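Local coordinates for protein type-2 restriction enzyme AgeI (Thalassobius gelatinovorus, PDB 5DWA) that recognises the double-stranded DNA sequence 5'-ACCGGT-3' and cuts it after the first A, as a restriction endonuclease of the PD-(D/E)XK class, at residues R114-F119 with M144-G149. Residues are numbered along the deposited sequence; the frame is centred on the assembly and turned at random.
Sequences RLTALF and MIEKQG
R114 and E146 face each other as a hydrogen-bonded antiparallel pair where strand 113-117, the outermost strand of the mixed sheet within this chain of a PD-(D/E)XK nuclease, joins strand 143-148. Their side chains run side by side on one face of the sheet. With CG of R114 anti to the backbone N (chi1 -175°) and the chain bent only at chi3, the guanidinium presents its edge to the glutamate. R114 NH2 makes a salt bridge to E146 OE1 at 2.9 Å; the oxygen lies in the guanidinium plane, whereas the donor stands above the carboxylate plane. R114 NE adds a weak bond to E146 OE1 at 3.3 Å. Both groups have further mates: D155 and E157 form salt bridges with R114, and R129 from helix 123-130 pairs with E146 OE2. A leucine in place of R114 would probably leave E146 OE1 without its charged mate on this strand, and D155 and E157 without this arginine. Further along the same face, M144 lies alongside T116, its methyl CE 3.9 Å from T116 CB. L118, in the turn after the strand, crosses M144 at about a right angle, CD2 against M144 CB. On the opposite face L115 CD2 packs on I145 CG1 at 3.8 Å; helix 84-109 packs on L115, and I145 also touches the neighbouring strand 159-168. Two reciprocal backbone pairs, R114 with E146 and T116 with M144, set this register. One water links R114, T116 and E146, donating to R114 O and, at 2.6 Å, to E146 OE1 while accepting from T116 OG1 at 2.7 Å.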
loop_
_atom_site.group_PDB
_atom_site.type_symbol
_atom_site.label_atom_id
_atom_site.label_comp_id
_atom_site.label_asym_id
_atom_site.label_seq_id
_atom_site.Cartn_x
_atom_site.Cartn_y
_atom_site.Cartn_z
ATOM N N ARG A 114 12.905 -25.532 -7.254
ATOM C CA ARG A 114 12.570 -25.324 -5.857
ATOM C C ARG A 114 12.220 -23.879 -5.563
ATOM O O ARG A 114 12.922 -22.970 -6.005
ATOM C CB ARG A 114 13.731 -25.767 -4.961
ATOM C CG ARG A 114 13.419 -25.704 -3.467
ATOM C CD ARG A 114 14.620 -26.144 -2.637
ATOM N NE ARG A 114 15.761 -25.249 -2.801
ATOM C CZ ARG A 114 17.000 -25.547 -2.420
ATOM N NH1 ARG A 114 17.253 -26.720 -1.852
ATOM N NH2 ARG A 114 17.982 -24.672 -2.598
ATOM N N LEU A 115 11.124 -23.687 -4.835
ATOM C CA LEU A 115 10.706 -22.380 -4.346
ATOM C C LEU A 115 11.100 -22.179 -2.885
ATOM O O LEU A 115 11.042 -23.105 -2.081
ATOM C CB LEU A 115 9.189 -22.230 -4.475
ATOM C CG LEU A 115 8.553 -22.509 -5.840
ATOM C CD1 LEU A 115 7.056 -22.289 -5.767
ATOM C CD2 LEU A 115 9.164 -21.650 -6.950
ATOM N N THR A 116 11.438 -20.946 -2.536
ATOM C CA THR A 116 11.760 -20.596 -1.167
ATOM C C THR A 116 11.175 -19.224 -0.836
ATOM O O THR A 116 11.495 -18.240 -1.504
ATOM C CB THR A 116 13.276 -20.565 -0.936
ATOM O OG1 THR A 116 13.845 -21.831 -1.300
ATOM C CG2 THR A 116 13.583 -20.269 0.524
ATOM N N ALA A 117 10.316 -19.157 0.177
ATOM C CA ALA A 117 9.748 -17.870 0.609
ATOM C C ALA A 117 10.835 -17.030 1.262
ATOM O O ALA A 117 11.605 -17.530 2.086
ATOM C CB ALA A 117 8.578 -18.083 1.564
ATOM N N LEU A 118 10.917 -15.759 0.874
ATOM C CA LEU A 118 12.001 -14.912 1.364
ATOM C C LEU A 118 11.545 -14.167 2.616
ATOM O O LEU A 118 11.259 -12.971 2.596
ATOM C CB LEU A 118 12.475 -13.949 0.272
ATOM C CG LEU A 118 13.030 -14.646 -0.974
ATOM C CD1 LEU A 118 13.449 -13.634 -2.028
ATOM C CD2 LEU A 118 14.204 -15.536 -0.585
ATOM N N PHE A 119 11.471 -14.902 3.718
ATOM C CA PHE A 119 11.043 -14.321 4.980
ATOM C C PHE A 119 12.221 -13.643 5.660
ATOM O O PHE A 119 13.320 -13.602 5.109
ATOM C CB PHE A 119 10.423 -15.399 5.868
ATOM C CG PHE A 119 9.106 -15.896 5.358
ATOM C CD1 PHE A 119 8.214 -15.021 4.750
ATOM C CD2 PHE A 119 8.748 -17.228 5.481
ATOM C CE1 PHE A 119 6.995 -15.466 4.274
ATOM C CE2 PHE A 119 7.524 -17.680 5.006
ATOM C CZ PHE A 119 6.648 -16.801 4.406
ATOM N N MET A 144 11.774 -16.979 -4.000
ATOM C CA MET A 144 12.783 -17.178 -5.030
ATOM C C MET A 144 12.582 -18.529 -5.710
ATOM O O MET A 144 12.010 -19.452 -5.125
ATOM C CB MET A 144 14.200 -17.022 -4.456
ATOM C CG MET A 144 14.794 -18.212 -3.758
ATOM S SD MET A 144 16.564 -17.949 -3.433
ATOM C CE MET A 144 16.709 -18.930 -1.951
ATOM N N ILE A 145 12.991 -18.598 -6.974
ATOM C CA ILE A 145 12.923 -19.823 -7.758
ATOM C C ILE A 145 14.347 -20.252 -8.052
ATOM O O ILE A 145 15.154 -19.428 -8.497
ATOM C CB ILE A 145 12.159 -19.642 -9.084
ATOM C CG1 ILE A 145 10.836 -18.896 -8.870
ATOM C CG2 ILE A 145 11.935 -20.999 -9.759
ATOM C CD1 ILE A 145 10.207 -18.422 -10.178
ATOM N N GLU A 146 14.639 -21.526 -7.790
ATOM C CA GLU A 146 15.966 -22.091 -8.026
ATOM C C GLU A 146 15.876 -23.351 -8.865
ATOM O O GLU A 146 14.860 -24.045 -8.852
ATOM C CB GLU A 146 16.663 -22.405 -6.706
ATOM C CG GLU A 146 17.029 -21.193 -5.873
ATOM C CD GLU A 146 17.606 -21.584 -4.531
ATOM O OE1 GLU A 146 16.914 -22.285 -3.763
ATOM O OE2 GLU A 146 18.762 -21.206 -4.246
ATOM N N LYS A 147 16.961 -23.652 -9.569
ATOM C CA LYS A 147 17.040 -24.834 -10.414
ATOM C C LYS A 147 18.340 -25.561 -10.120
ATOM O O LYS A 147 19.406 -24.953 -10.140
ATOM C CB LYS A 147 16.962 -24.442 -11.889
ATOM C CG LYS A 147 17.349 -25.540 -12.870
ATOM C CD LYS A 147 16.201 -26.493 -13.130
ATOM C CE LYS A 147 16.544 -27.476 -14.240
ATOM N NZ LYS A 147 15.346 -28.246 -14.672
ATOM N N GLN A 148 18.262 -26.852 -9.827
ATOM C CA GLN A 148 19.478 -27.619 -9.567
ATOM C C GLN A 148 20.280 -27.760 -10.855
ATOM O O GLN A 148 19.750 -28.195 -11.879
ATOM C CB GLN A 148 19.140 -28.984 -8.986
ATOM C CG GLN A 148 20.357 -29.745 -8.489
ATOM C CD GLN A 148 19.969 -30.964 -7.694
ATOM O OE1 GLN A 148 19.074 -31.712 -8.087
ATOM N NE2 GLN A 148 20.622 -31.162 -6.552
ATOM N N GLY A 149 21.548 -27.362 -10.809
ATOM C CA GLY A 149 22.394 -27.398 -11.988
ATOM C C GLY A 149 22.156 -26.257 -12.960
ATOM O O GLY A 149 22.721 -26.230 -14.055
HETATM O O HOH W 1 14.339 -22.015 -3.939
#